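Long-range contacts in diol-dehydratase (Roseburia inulinivorans, PDB 5I2A), which probably catalyses the B12-independent dehydration of 1,2-propanediol, as a member of the glycyl radical enzyme family: residues 4-8 with 360-365; 29-35 with 117-121; 456-460 with 555-561. All coordinates share one frame; numbering follows the deposited sequence.

Interaction 1: 4-8 with 360-365; sequences YDSTP and TNDLSF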
ATOM      1  N   TYR A   4       8.655   7.788 -51.096  0.67 31.10           N
ATOM      2  CA  TYR A   4       7.911   8.932 -50.579  0.67 33.55           C
ATOM      3  C   TYR A   4       7.884  10.128 -51.538  0.67 33.69           C
ATOM      4  O   TYR A   4       8.781  10.297 -52.359  0.67 33.65           O
ATOM      5  CB  TYR A   4       8.491   9.368 -49.227  0.67 28.33           C
ATOM      6  CG  TYR A   4       9.992   9.561 -49.210  0.67 23.02           C
ATOM      7  CD1 TYR A   4      10.572  10.704 -49.746  0.67 27.19           C
ATOM      8  CD2 TYR A   4      10.822   8.615 -48.635  0.67 22.51           C
ATOM      9  CE1 TYR A   4      11.940  10.890 -49.720  0.67 22.42           C
ATOM     10  CE2 TYR A   4      12.191   8.791 -48.607  0.67 22.28           C
ATOM     11  CZ  TYR A   4      12.744   9.932 -49.151  0.67 24.75           C
ATOM     12  OH  TYR A   4      14.107  10.113 -49.124  0.67 41.07           O
ATOM     13  N   ASP A   5       6.850  10.956 -51.406  1.00 30.37           N
ATOM     14  CA  ASP A   5       6.680  12.163 -52.216  1.00 33.69           C
ATOM     15  C   ASP A   5       6.758  13.406 -51.332  1.00 33.41           C
ATOM     16  O   ASP A   5       5.777  13.779 -50.685  1.00 33.58           O
ATOM     17  CB  ASP A   5       5.345  12.122 -52.970  1.00 32.31           C
ATOM     18  CG  ASP A   5       5.067  13.392 -53.779  1.00 37.58           C
ATOM     19  OD1 ASP A   5       5.958  14.253 -53.931  1.00 35.98           O
ATOM     20  OD2 ASP A   5       3.930  13.518 -54.280  1.00 41.41           O
ATOM     21  N   SER A   6       7.915  14.063 -51.343  1.00 29.31           N
ATOM     22  CA  SER A   6       8.201  15.153 -50.415  1.00 25.59           C
ATOM     23  C   SER A   6       7.603  16.518 -50.772  1.00 28.69           C
ATOM     24  O   SER A   6       7.839  17.493 -50.059  1.00 27.40           O
ATOM     25  CB  SER A   6       9.717  15.307 -50.254  1.00 24.55           C
ATOM     26  OG  SER A   6      10.328  15.757 -51.446  1.00 33.26           O
ATOM     27  N   THR A   7       6.840  16.608 -51.858  1.00 30.43           N
ATOM     28  CA  THR A   7       6.222  17.887 -52.197  1.00 29.14           C
ATOM     29  C   THR A   7       5.208  18.253 -51.107  1.00 28.04           C
ATOM     30  O   THR A   7       4.399  17.418 -50.710  1.00 28.34           O
ATOM     31  CB  THR A   7       5.523  17.868 -53.584  1.00 29.51           C
ATOM     32  OG1 THR A   7       4.378  17.017 -53.538  1.00 45.43           O
ATOM     33  CG2 THR A   7       6.459  17.370 -54.665  1.00 27.15           C
ATOM     34  N   PRO A   8       5.274  19.495 -50.604  1.00 23.57           N
ATOM     35  CA  PRO A   8       4.350  19.982 -49.569  1.00 24.45           C
ATOM     36  C   PRO A   8       2.900  19.980 -50.044  1.00 32.05           C
ATOM     37  O   PRO A   8       2.625  20.402 -51.164  1.00 27.24           O
ATOM     38  CB  PRO A   8       4.832  21.414 -49.308  1.00 28.03           C
ATOM     39  CG  PRO A   8       6.266  21.412 -49.714  1.00 32.29           C
ATOM     40  CD  PRO A   8       6.356  20.455 -50.876  1.00 23.87           C
ATOM     41  N   THR A 360      12.061   7.045 -43.045  1.00 17.63           N
ATOM     42  CA  THR A 360      11.348   8.149 -43.670  1.00 17.47           C
ATOM     43  C   THR A 360      10.193   7.644 -44.520  1.00 18.75           C
ATOM     44  O   THR A 360      10.337   6.677 -45.243  1.00 17.21           O
ATOM     45  CB  THR A 360      12.295   8.988 -44.545  1.00 19.02           C
ATOM     46  OG1 THR A 360      13.385   9.451 -43.750  1.00 18.63           O
ATOM     47  CG2 THR A 360      11.575  10.183 -45.140  1.00 15.58           C
ATOM     48  N   ASN A 361       9.036   8.281 -44.401  1.00 19.24           N
ATOM     49  CA  ASN A 361       7.917   7.968 -45.273  1.00 18.58           C
ATOM     50  C   ASN A 361       7.117   9.238 -45.577  1.00 19.93           C
ATOM     51  O   ASN A 361       7.525  10.335 -45.195  1.00 18.68           O
ATOM     52  CB  ASN A 361       7.034   6.872 -44.659  1.00 17.66           C
ATOM     53  CG  ASN A 361       6.446   7.257 -43.304  1.00 18.33           C
ATOM     54  OD1 ASN A 361       5.961   8.367 -43.110  1.00 19.63           O
ATOM     55  ND2 ASN A 361       6.449   6.312 -42.373  1.00 19.52           N
ATOM     56  N   ASP A 362       5.984   9.092 -46.252  1.00 20.92           N
ATOM     57  CA  ASP A 362       5.161  10.245 -46.595  1.00 19.94           C
ATOM     58  C   ASP A 362       4.712  11.048 -45.368  1.00 23.70           C
ATOM     59  O   ASP A 362       4.677  12.276 -45.403  1.00 17.09           O
ATOM     60  CB  ASP A 362       3.927   9.811 -47.392  1.00 20.86           C
ATOM     61  CG  ASP A 362       4.190   9.743 -48.898  1.00 27.76           C
ATOM     62  OD1 ASP A 362       5.049  10.498 -49.400  1.00 29.68           O
ATOM     63  OD2 ASP A 362       3.519   8.951 -49.577  1.00 25.43           O
ATOM     64  N   LEU A 363       4.356  10.354 -44.292  1.00 17.55           N
ATOM     65  CA  LEU A 363       3.885  11.048 -43.097  1.00 18.20           C
ATOM     66  C   LEU A 363       5.014  11.837 -42.432  1.00 13.07           C
ATOM     67  O   LEU A 363       4.755  12.869 -41.818  1.00 18.54           O
ATOM     68  CB  LEU A 363       3.259  10.063 -42.099  1.00 16.59           C
ATOM     69  CG  LEU A 363       1.943   9.420 -42.539  1.00 17.61           C
ATOM     70  CD1 LEU A 363       1.342   8.582 -41.426  1.00 17.22           C
ATOM     71  CD2 LEU A 363       0.941  10.482 -42.974  1.00 19.75           C
ATOM     72  N   SER A 364       6.252  11.358 -42.552  1.00 13.12           N
ATOM     73  CA  SER A 364       7.401  12.081 -42.003  1.00 14.68           C
ATOM     74  C   SER A 364       7.409  13.539 -42.515  1.00 19.32           C
ATOM     75  O   SER A 364       7.548  14.487 -41.733  1.00 15.02           O
ATOM     76  CB  SER A 364       8.727  11.391 -42.367  1.00 13.58           C
ATOM     77  OG  SER A 364       8.705  10.004 -42.095  1.00 18.20           O
ATOM     78  N   PHE A 365       7.242  13.712 -43.824  1.00 17.45           N
ATOM     79  CA  PHE A 365       7.186  15.053 -44.413  1.00 14.77           C
ATOM     80  C   PHE A 365       5.904  15.782 -44.019  1.00 15.37           C
ATOM     81  O   PHE A 365       5.925  16.977 -43.747  1.00 18.97           O
ATOM     82  CB  PHE A 365       7.308  14.983 -45.945  1.00 15.34           C
ATOM     83  CG  PHE A 365       8.645  14.481 -46.420  1.00 15.33           C
ATOM     84  CD1 PHE A 365       9.703  15.350 -46.612  1.00 16.16           C
ATOM     85  CD2 PHE A 365       8.850  13.141 -46.649  1.00 18.95           C
ATOM     86  CE1 PHE A 365      10.931  14.882 -47.031  1.00 17.40           C
ATOM     87  CE2 PHE A 365      10.077  12.673 -47.070  1.00 17.64           C
ATOM     88  CZ  PHE A 365      11.120  13.541 -47.252  1.00 13.21           C
TER
HETATM   89  O   HOH W   1       4.654  13.545 -48.065  1.00 21.34           O
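Ser-6 lays its CB over one face of the Phe-365 ring, 3.7 Å from the ring centroid and close to the normal, which identifies a CH-pi contact. This is the tightly packed part of the interface. Phe-365 is buried, and its CE2 corner comes within 3.4 Å of Tyr-4 CD1, over a face of the tyrosine ring. With their planes at 40°, the two rings form neither a parallel stack nor an edge-to-face pair. The methyl CG2 of Thr-360 sits over that same tyrosine face, 4.1 Å from the centroid; a chi1 of -57° swings CG2 opposite the backbone N and leaves OG1 to bond Asp-358. Tyr-4 was modelled in two conformers, so its contacts hold for the one described. With an alanine at Phe-365, Ser-6 CB would probably lose its aromatic support and a gap would open beside the tyrosine ring.

The polar bond between the segments is short and straight: Asp-5 N gives its hydrogen to Asp-362 OD1 at 2.7 Å and 173°, where OD1 accepts through its syn lone pair. Toward solvent the contact becomes looser. A water lies 2.9 Å from both Asp-5 O and Asp-362 O, placed to bridge them. Asp-5 OD1 takes Thr-7 N in an Asx turn and also Thr-7 OG1, both from the same face of its plane; OD2 has a long, weak ion pair with Arg-309.

On the other partner, Asn-361 and Ser-364 exchange side-chain bonds with each other's backbone N as a capping box, starting helix 362-374. Tyr-4 OH reaches Ser-390, just ahead of helix 391-402, whose Leu-393 packs on Thr-360 and Phe-365, while Tyr-298 of helix 295-303 touches Asp-362.

Interaction 2: 29-35 with 117-121; sequences IEAARAE and TKKRL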
ATOM      1  N   ILE A  29      -9.844  28.173 -16.241  1.00 16.62           N
ATOM      2  CA  ILE A  29      -9.936  27.039 -15.318  1.00 16.86           C
ATOM      3  C   ILE A  29     -11.399  26.601 -15.111  1.00 17.04           C
ATOM      4  O   ILE A  29     -12.265  27.429 -14.804  1.00 16.83           O
ATOM      5  CB  ILE A  29      -9.305  27.400 -13.953  1.00 15.87           C
ATOM      6  CG1 ILE A  29      -7.819  27.680 -14.116  1.00 12.80           C
ATOM      7  CG2 ILE A  29      -9.560  26.305 -12.910  1.00 15.80           C
ATOM      8  CD1 ILE A  29      -7.204  28.455 -12.960  1.00 14.72           C
ATOM      9  N   GLU A  30     -11.668  25.307 -15.275  1.00 13.01           N
ATOM     10  CA  GLU A  30     -13.014  24.763 -15.091  1.00 14.14           C
ATOM     11  C   GLU A  30     -13.085  23.747 -13.935  1.00 19.82           C
ATOM     12  O   GLU A  30     -12.110  23.057 -13.632  1.00 15.31           O
ATOM     13  CB  GLU A  30     -13.511  24.141 -16.399  1.00 15.94           C
ATOM     14  CG  GLU A  30     -13.605  25.205 -17.497  1.00 18.35           C
ATOM     15  CD  GLU A  30     -14.131  24.730 -18.842  1.00 20.49           C
ATOM     16  OE1 GLU A  30     -14.484  23.539 -19.025  1.00 19.42           O
ATOM     17  OE2 GLU A  30     -14.183  25.594 -19.741  1.00 19.31           O
ATOM     18  N   ALA A  31     -14.253  23.666 -13.306  1.00 17.17           N
ATOM     19  CA  ALA A  31     -14.416  22.944 -12.046  1.00 17.93           C
ATOM     20  C   ALA A  31     -15.024  21.554 -12.194  1.00 19.37           C
ATOM     21  O   ALA A  31     -15.053  20.802 -11.228  1.00 18.38           O
ATOM     22  CB  ALA A  31     -15.271  23.768 -11.093  1.00 20.81           C
ATOM     23  N   ALA A  32     -15.512  21.215 -13.385  1.00 15.72           N
ATOM     24  CA  ALA A  32     -16.270  19.980 -13.549  1.00 16.98           C
ATOM     25  C   ALA A  32     -15.486  18.708 -13.145  1.00 16.79           C
ATOM     26  O   ALA A  32     -16.045  17.837 -12.497  1.00 18.16           O
ATOM     27  CB  ALA A  32     -16.760  19.851 -14.972  1.00 16.08           C
ATOM     28  N   ARG A  33     -14.221  18.591 -13.539  1.00 14.95           N
ATOM     29  CA  ARG A  33     -13.454  17.386 -13.195  1.00 15.11           C
ATOM     30  C   ARG A  33     -13.354  17.208 -11.682  1.00 13.98           C
ATOM     31  O   ARG A  33     -13.529  16.108 -11.166  1.00 14.85           O
ATOM     32  CB  ARG A  33     -12.039  17.412 -13.791  1.00 12.34           C
ATOM     33  CG  ARG A  33     -11.310  16.063 -13.656  1.00 12.83           C
ATOM     34  CD  ARG A  33      -9.867  16.094 -14.190  1.00 13.23           C
ATOM     35  NE  ARG A  33      -9.205  14.810 -13.959  1.00 13.84           N
ATOM     36  CZ  ARG A  33      -8.733  14.413 -12.777  1.00 14.08           C
ATOM     37  NH1 ARG A  33      -8.819  15.211 -11.722  1.00 11.43           N
ATOM     38  NH2 ARG A  33      -8.144  13.226 -12.659  1.00 12.04           N
ATOM     39  N   ALA A  34     -13.058  18.298 -10.987  1.00 14.86           N
ATOM     40  CA  ALA A  34     -12.871  18.243  -9.545  1.00 16.91           C
ATOM     41  C   ALA A  34     -14.167  17.808  -8.877  1.00 18.05           C
ATOM     42  O   ALA A  34     -14.155  17.010  -7.948  1.00 17.25           O
ATOM     43  CB  ALA A  34     -12.408  19.585  -9.014  1.00 13.38           C
ATOM     44  N   GLU A  35     -15.291  18.318  -9.370  1.00 18.41           N
ATOM     45  CA  GLU A  35     -16.585  17.903  -8.841  1.00 19.62           C
ATOM     46  C   GLU A  35     -16.840  16.416  -9.086  1.00 16.84           C
ATOM     47  O   GLU A  35     -17.318  15.709  -8.208  1.00 20.41           O
ATOM     48  CB  GLU A  35     -17.714  18.733  -9.459  1.00 18.93           C
ATOM     49  CG  GLU A  35     -17.705  20.165  -8.962  1.00 18.86           C
ATOM     50  CD  GLU A  35     -18.855  20.993  -9.502  1.00 24.11           C
ATOM     51  OE1 GLU A  35     -19.373  20.677 -10.584  1.00 21.49           O
ATOM     52  OE2 GLU A  35     -19.241  21.958  -8.822  1.00 24.67           O
ATOM     53  N   THR A 117     -16.813  29.373 -10.546  1.00 21.25           N
ATOM     54  CA  THR A 117     -15.822  28.294 -10.559  1.00 22.11           C
ATOM     55  C   THR A 117     -15.059  28.261  -9.234  1.00 17.46           C
ATOM     56  O   THR A 117     -14.869  27.197  -8.673  1.00 20.51           O
ATOM     57  CB  THR A 117     -14.851  28.423 -11.742  1.00 19.07           C
ATOM     58  OG1 THR A 117     -15.579  28.205 -12.954  1.00 20.64           O
ATOM     59  CG2 THR A 117     -13.720  27.370 -11.657  1.00 17.77           C
ATOM     60  N   LYS A 118     -14.679  29.423  -8.709  1.00 19.90           N
ATOM     61  CA  LYS A 118     -14.043  29.475  -7.397  1.00 18.48           C
ATOM     62  C   LYS A 118     -14.901  28.786  -6.330  1.00 24.10           C
ATOM     63  O   LYS A 118     -14.401  27.975  -5.547  1.00 20.06           O
ATOM     64  CB  LYS A 118     -13.767  30.914  -6.975  1.00 19.49           C
ATOM     65  CG  LYS A 118     -12.754  31.668  -7.842  1.00 18.25           C
ATOM     66  CD  LYS A 118     -12.697  33.125  -7.400  1.00 21.63           C
ATOM     67  CE  LYS A 118     -11.890  34.009  -8.346  1.00 21.51           C
ATOM     68  NZ  LYS A 118     -11.832  35.416  -7.823  1.00 24.31           N
ATOM     69  N   LYS A 119     -16.192  29.107  -6.304  1.00 25.64           N
ATOM     70  CA  LYS A 119     -17.086  28.521  -5.307  1.00 25.19           C
ATOM     71  C   LYS A 119     -17.186  27.012  -5.460  1.00 20.87           C
ATOM     72  O   LYS A 119     -17.173  26.284  -4.474  1.00 21.00           O
ATOM     73  CB  LYS A 119     -18.483  29.145  -5.381  1.00 26.83           C
ATOM     74  CG  LYS A 119     -18.518  30.628  -5.017  1.00 35.95           C
ATOM     75  CD  LYS A 119     -17.480  30.985  -3.940  1.00 47.69           C
ATOM     76  CE  LYS A 119     -17.940  30.587  -2.527  1.00 50.67           C
ATOM     77  NZ  LYS A 119     -17.047  31.129  -1.458  1.00 51.58           N
ATOM     78  N   ARG A 120     -17.298  26.545  -6.697  1.00 22.16           N
ATOM     79  CA  ARG A 120     -17.389  25.119  -6.937  1.00 20.21           C
ATOM     80  C   ARG A 120     -16.106  24.375  -6.550  1.00 21.12           C
ATOM     81  O   ARG A 120     -16.172  23.278  -6.011  1.00 19.76           O
ATOM     82  CB  ARG A 120     -17.726  24.862  -8.390  1.00 20.41           C
ATOM     83  CG  ARG A 120     -19.064  25.447  -8.785  1.00 26.88           C
ATOM     84  CD  ARG A 120     -19.725  24.602  -9.824  1.00 30.66           C
ATOM     85  NE  ARG A 120     -19.379  25.005 -11.154  1.00 30.01           N
ATOM     86  CZ  ARG A 120     -19.269  24.187 -12.190  1.00 32.24           C
ATOM     87  NH1 ARG A 120     -19.439  22.882 -12.054  1.00 30.58           N
ATOM     88  NH2 ARG A 120     -18.976  24.694 -13.373  1.00 32.36           N
ATOM     89  N   LEU A 121     -14.952  24.975  -6.825  1.00 18.90           N
ATOM     90  CA  LEU A 121     -13.681  24.358  -6.465  1.00 20.58           C
ATOM     91  C   LEU A 121     -13.535  24.283  -4.949  1.00 21.85           C
ATOM     92  O   LEU A 121     -13.048  23.286  -4.433  1.00 17.71           O
ATOM     93  CB  LEU A 121     -12.492  25.117  -7.079  1.00 14.57           C
ATOM     94  CG  LEU A 121     -12.317  24.939  -8.585  1.00 16.66           C
ATOM     95  CD1 LEU A 121     -11.142  25.750  -9.132  1.00 14.00           C
ATOM     96  CD2 LEU A 121     -12.161  23.457  -8.934  1.00 16.57           C
TER
HETATM   97  O   HOH W   2     -13.970  29.540 -14.568  1.00 21.07           O
HETATM   98  O   HOH W   3     -16.191  25.641 -14.112  1.00 22.14           O
HETATM   99  O   HOH W   4     -18.667  21.940  -6.348  1.00 22.80           O
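Thr-117 OG1 is gripped by two waters that tie it to the segment 29-35, and it also bonds Ser-114 OG. It donates at 2.6 Å to the water that in turn donates to Ile-29 O, and it accepts at 2.9 Å from a second water that takes the hydrogen of Ala-31 N. Two solvent molecules thus satisfy backbone groups ahead of helix 32-43.

Direct polar contact comes from Arg-120 NH1, 2.7 Å from Glu-35 OE1 in a salt bridge. The hydrogen bond within it is weak, bent to 127°. OE1 lies at the guanidinium edge, in its plane, while the carboxylate and guanidinium planes stand 62° apart. Bends at chi2 and chi3 (-90°) bring the guanidinium over Ala-31 CB, which lies 4.2 Å from its plane, facing its centre.

The apolar part centres on Leu-121: CD2 touches both Ala-31 CB at 3.8 Å and Ala-34 CB at 3.9 Å, and CD1 meets Ile-29 CG2 at 4.1 Å where the two side chains cross at about a right angle. Leu-96 of helix 94-97 touches both Ile-29 and Leu-121. This is plain packing in the pyruvate formate lyase-like region: a loop and the first turn of helix 32-43 rest on helix 115-125, the small alanines probably allowing the close approach.

Interaction 3: 456-460 with 555-561; sequences FNMCR and GFGIANV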
ATOM      1  N   PHE A 456      17.679  20.471 -10.424  1.00 13.11           N
ATOM      2  CA  PHE A 456      18.776  20.579  -9.471  1.00 11.02           C
ATOM      3  C   PHE A 456      19.726  21.698  -9.882  1.00 12.49           C
ATOM      4  O   PHE A 456      20.263  21.687 -10.993  1.00 10.06           O
ATOM      5  CB  PHE A 456      19.541  19.251  -9.377  1.00 12.76           C
ATOM      6  CG  PHE A 456      20.633  19.228  -8.327  1.00 12.57           C
ATOM      7  CD1 PHE A 456      21.901  19.740  -8.598  1.00 12.37           C
ATOM      8  CD2 PHE A 456      20.399  18.659  -7.080  1.00 11.20           C
ATOM      9  CE1 PHE A 456      22.916  19.684  -7.636  1.00 13.02           C
ATOM     10  CE2 PHE A 456      21.410  18.605  -6.105  1.00 12.17           C
ATOM     11  CZ  PHE A 456      22.667  19.118  -6.387  1.00 14.55           C
ATOM     12  N   ASN A 457      19.953  22.637  -8.969  1.00 13.18           N
ATOM     13  CA  ASN A 457      20.818  23.784  -9.244  1.00 15.26           C
ATOM     14  C   ASN A 457      22.267  23.466  -8.867  1.00 12.83           C
ATOM     15  O   ASN A 457      22.615  23.483  -7.692  1.00 14.70           O
ATOM     16  CB  ASN A 457      20.312  25.019  -8.473  1.00 11.94           C
ATOM     17  CG  ASN A 457      21.036  26.304  -8.871  1.00 18.12           C
ATOM     18  OD1 ASN A 457      22.162  26.271  -9.362  1.00 18.60           O
ATOM     19  ND2 ASN A 457      20.373  27.444  -8.667  1.00 13.52           N
ATOM     20  N   MET A 458      23.105  23.191  -9.860  1.00 11.78           N
ATOM     21  CA  MET A 458      24.491  22.812  -9.589  1.00 14.20           C
ATOM     22  C   MET A 458      25.313  23.988  -9.058  1.00 15.61           C
ATOM     23  O   MET A 458      26.392  23.779  -8.522  1.00 13.71           O
ATOM     24  CB  MET A 458      25.168  22.226 -10.845  1.00 14.41           C
ATOM     25  CG  MET A 458      24.443  21.007 -11.447  1.00 14.51           C
ATOM     26  SD  MET A 458      25.142  20.473 -13.028  1.00 23.05           S
ATOM     27  CE  MET A 458      26.847  20.276 -12.562  1.00 21.48           C
ATOM     28  N   CYS A 459      24.805  25.212  -9.184  1.00 13.47           N
ATOM     29  CA  CYS A 459      25.500  26.364  -8.609  1.00 14.58           C
ATOM     30  C   CYS A 459      25.322  26.504  -7.088  1.00 16.55           C
ATOM     31  O   CYS A 459      26.143  27.141  -6.423  1.00 16.05           O
ATOM     32  CB  CYS A 459      25.030  27.664  -9.281  1.00 13.37           C
ATOM     33  SG  CYS A 459      25.476  27.804 -11.006  1.00 17.95           S
ATOM     34  N   ARG A 460      24.238  25.964  -6.533  1.00 14.80           N
ATOM     35  CA  ARG A 460      24.026  26.170  -5.101  1.00 17.65           C
ATOM     36  C   ARG A 460      25.068  25.408  -4.249  1.00 17.63           C
ATOM     37  O   ARG A 460      25.596  25.985  -3.302  1.00 16.67           O
ATOM     38  CB  ARG A 460      22.591  25.821  -4.704  1.00 13.86           C
ATOM     39  CG  ARG A 460      21.551  26.807  -5.285  1.00 15.77           C
ATOM     40  CD  ARG A 460      20.858  27.636  -4.175  1.00 22.70           C
ATOM     41  NE  ARG A 460      21.797  28.563  -3.595  1.00 25.03           N
ATOM     42  CZ  ARG A 460      21.785  29.036  -2.357  1.00 21.87           C
ATOM     43  NH1 ARG A 460      20.851  28.694  -1.475  1.00 21.65           N
ATOM     44  NH2 ARG A 460      22.745  29.877  -2.012  1.00 23.07           N
ATOM     45  N   GLY A 555      20.234  18.517 -14.062  1.00 12.33           N
ATOM     46  CA  GLY A 555      21.281  19.381 -13.548  1.00 13.67           C
ATOM     47  C   GLY A 555      21.381  20.709 -14.295  1.00 16.22           C
ATOM     48  O   GLY A 555      21.456  20.746 -15.525  1.00 12.11           O
ATOM     49  N   PHE A 556      21.374  21.802 -13.539  1.00 12.51           N
ATOM     50  CA  PHE A 556      21.411  23.145 -14.103  1.00 10.89           C
ATOM     51  C   PHE A 556      22.748  23.823 -13.881  1.00 11.96           C
ATOM     52  O   PHE A 556      23.284  23.780 -12.783  1.00 14.84           O
ATOM     53  CB  PHE A 556      20.327  24.023 -13.471  1.00 12.17           C
ATOM     54  CG  PHE A 556      18.922  23.740 -13.949  1.00 12.99           C
ATOM     55  CD1 PHE A 556      18.298  22.542 -13.660  1.00 11.57           C
ATOM     56  CD2 PHE A 556      18.206  24.714 -14.646  1.00 14.86           C
ATOM     57  CE1 PHE A 556      16.995  22.300 -14.076  1.00 10.34           C
ATOM     58  CE2 PHE A 556      16.898  24.488 -15.058  1.00 10.39           C
ATOM     59  CZ  PHE A 556      16.297  23.276 -14.777  1.00 11.95           C
ATOM     60  N   GLY A 557      23.264  24.486 -14.904  1.00 16.59           N
ATOM     61  CA  GLY A 557      24.346  25.427 -14.716  1.00 17.69           C
ATOM     62  C   GLY A 557      25.752  24.946 -15.007  1.00 17.19           C
ATOM     63  O   GLY A 557      26.717  25.524 -14.497  1.00 17.54           O
ATOM     64  N   ILE A 558      25.883  23.911 -15.826  1.00 15.38           N
ATOM     65  CA  ILE A 558      27.212  23.377 -16.150  1.00 13.23           C
ATOM     66  C   ILE A 558      28.206  24.459 -16.631  1.00 16.42           C
ATOM     67  O   ILE A 558      29.347  24.499 -16.164  1.00 16.01           O
ATOM     68  CB  ILE A 558      27.124  22.271 -17.209  1.00 18.17           C
ATOM     69  CG1 ILE A 558      26.712  20.960 -16.550  1.00 24.80           C
ATOM     70  CG2 ILE A 558      28.463  22.058 -17.871  1.00 21.53           C
ATOM     71  CD1 ILE A 558      26.668  19.786 -17.504  1.00 29.18           C
ATOM     72  N   ALA A 559      27.785  25.333 -17.548  1.00 16.56           N
ATOM     73  CA  ALA A 559      28.678  26.401 -18.026  1.00 17.97           C
ATOM     74  C   ALA A 559      29.114  27.310 -16.875  1.00 16.15           C
ATOM     75  O   ALA A 559      30.294  27.649 -16.753  1.00 16.32           O
ATOM     76  CB  ALA A 559      28.003  27.241 -19.144  1.00 12.48           C
ATOM     77  N   ASN A 560      28.155  27.709 -16.043  1.00 15.24           N
ATOM     78  CA  ASN A 560      28.448  28.600 -14.922  1.00 16.07           C
ATOM     79  C   ASN A 560      29.450  27.958 -13.969  1.00 16.91           C
ATOM     80  O   ASN A 560      30.405  28.603 -13.549  1.00 16.54           O
ATOM     81  CB  ASN A 560      27.170  28.972 -14.166  1.00 15.12           C
ATOM     82  CG  ASN A 560      26.111  29.561 -15.075  1.00 16.78           C
ATOM     83  OD1 ASN A 560      25.144  28.891 -15.424  1.00 16.16           O
ATOM     84  ND2 ASN A 560      26.305  30.813 -15.483  1.00 16.68           N
ATOM     85  N   VAL A 561      29.239  26.681 -13.660  1.00 15.30           N
ATOM     86  CA  VAL A 561      30.118  25.942 -12.756  1.00 15.37           C
ATOM     87  C   VAL A 561      31.520  25.780 -13.348  1.00 18.14           C
ATOM     88  O   VAL A 561      32.511  26.004 -12.667  1.00 17.58           O
ATOM     89  CB  VAL A 561      29.532  24.543 -12.411  1.00 17.51           C
ATOM     90  CG1 VAL A 561      30.554  23.671 -11.682  1.00 14.99           C
ATOM     91  CG2 VAL A 561      28.276  24.691 -11.585  1.00 14.59           C
TER
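Phe-456 and Asn-457 pair in parallel with Gly-555 and Phe-556, joining the ends of strands 454-457 and 548-556 just where each turns into a helix: two beta-alpha units side by side, consistent with the alpha/beta barrel of glycyl radical enzymes.

The evidence for the pairing is a pair of backbone hydrogen bonds, Phe-556 N to Phe-456 O at 2.8 Å and Met-458 N to Phe-556 O at 3.0 Å. The Phe-556 ring also turns its edge to that first acceptor, with CD1 3.4 Å from Phe-456 O.

A capping bond holds the first strand-to-helix turn: Asn-457 OD1 accepts from Cys-459 N at 2.9 Å, the donor tilted 24° out of the carbonyl plane, while Asn-457 ND2 bonds Thr-706. At the second, Gly-557 occupies the N-cap position of helix 558-574 with a phi of 99°; a CB there would press on the preceding carbonyl oxygen and stand 3.2 Å from Cys-459 SG, so a side chain would hardly fit.

Apolar side chains pack between the two turns. Met-458 lies alongside Ile-558, both side chains pointing the same way, with SD 3.9 Å from Ile-558 CG1; the bend at chi3 (54°) keeps CE against that same carbon. Met-458 CB meets Val-561 CG2 at 4.0 Å. Met-500 of helix 489-521 and Tyr-674 of helix 661-678 close on this methionine from outside the two segments.

A thiol-to-methylene contact completes the set: Cys-459 SG rests 3.8 Å from Asn-560 CB, and the asparagine's amide is satisfied through OD1 by Ala-720 N and through ND2 by Asp-711 OD2.

Overall arrangement
The three contacts are separate sites in one chain, and none touch. The centres of interactions 1 and 2 lie about 44 Å apart. Those of interactions 1 and 3 are about 41 Å apart, and those of interactions 2 and 3, on opposite sides of the chain's centre, about 39 Å. Along the sequence, interaction 2 is nested within the loop that interaction 1 closes, and interaction 3 opens only afterwards. Interaction 1 brings the N-terminal loop to helix 362-374, and interaction 2 joins helices 32-43 and 115-125. Interaction 3 joins strands 454-457 and 548-556 of a mixed sheet and the helices they lead into; fully buried, it belongs to the core, whereas the other two, partly buried, join more peripheral segments.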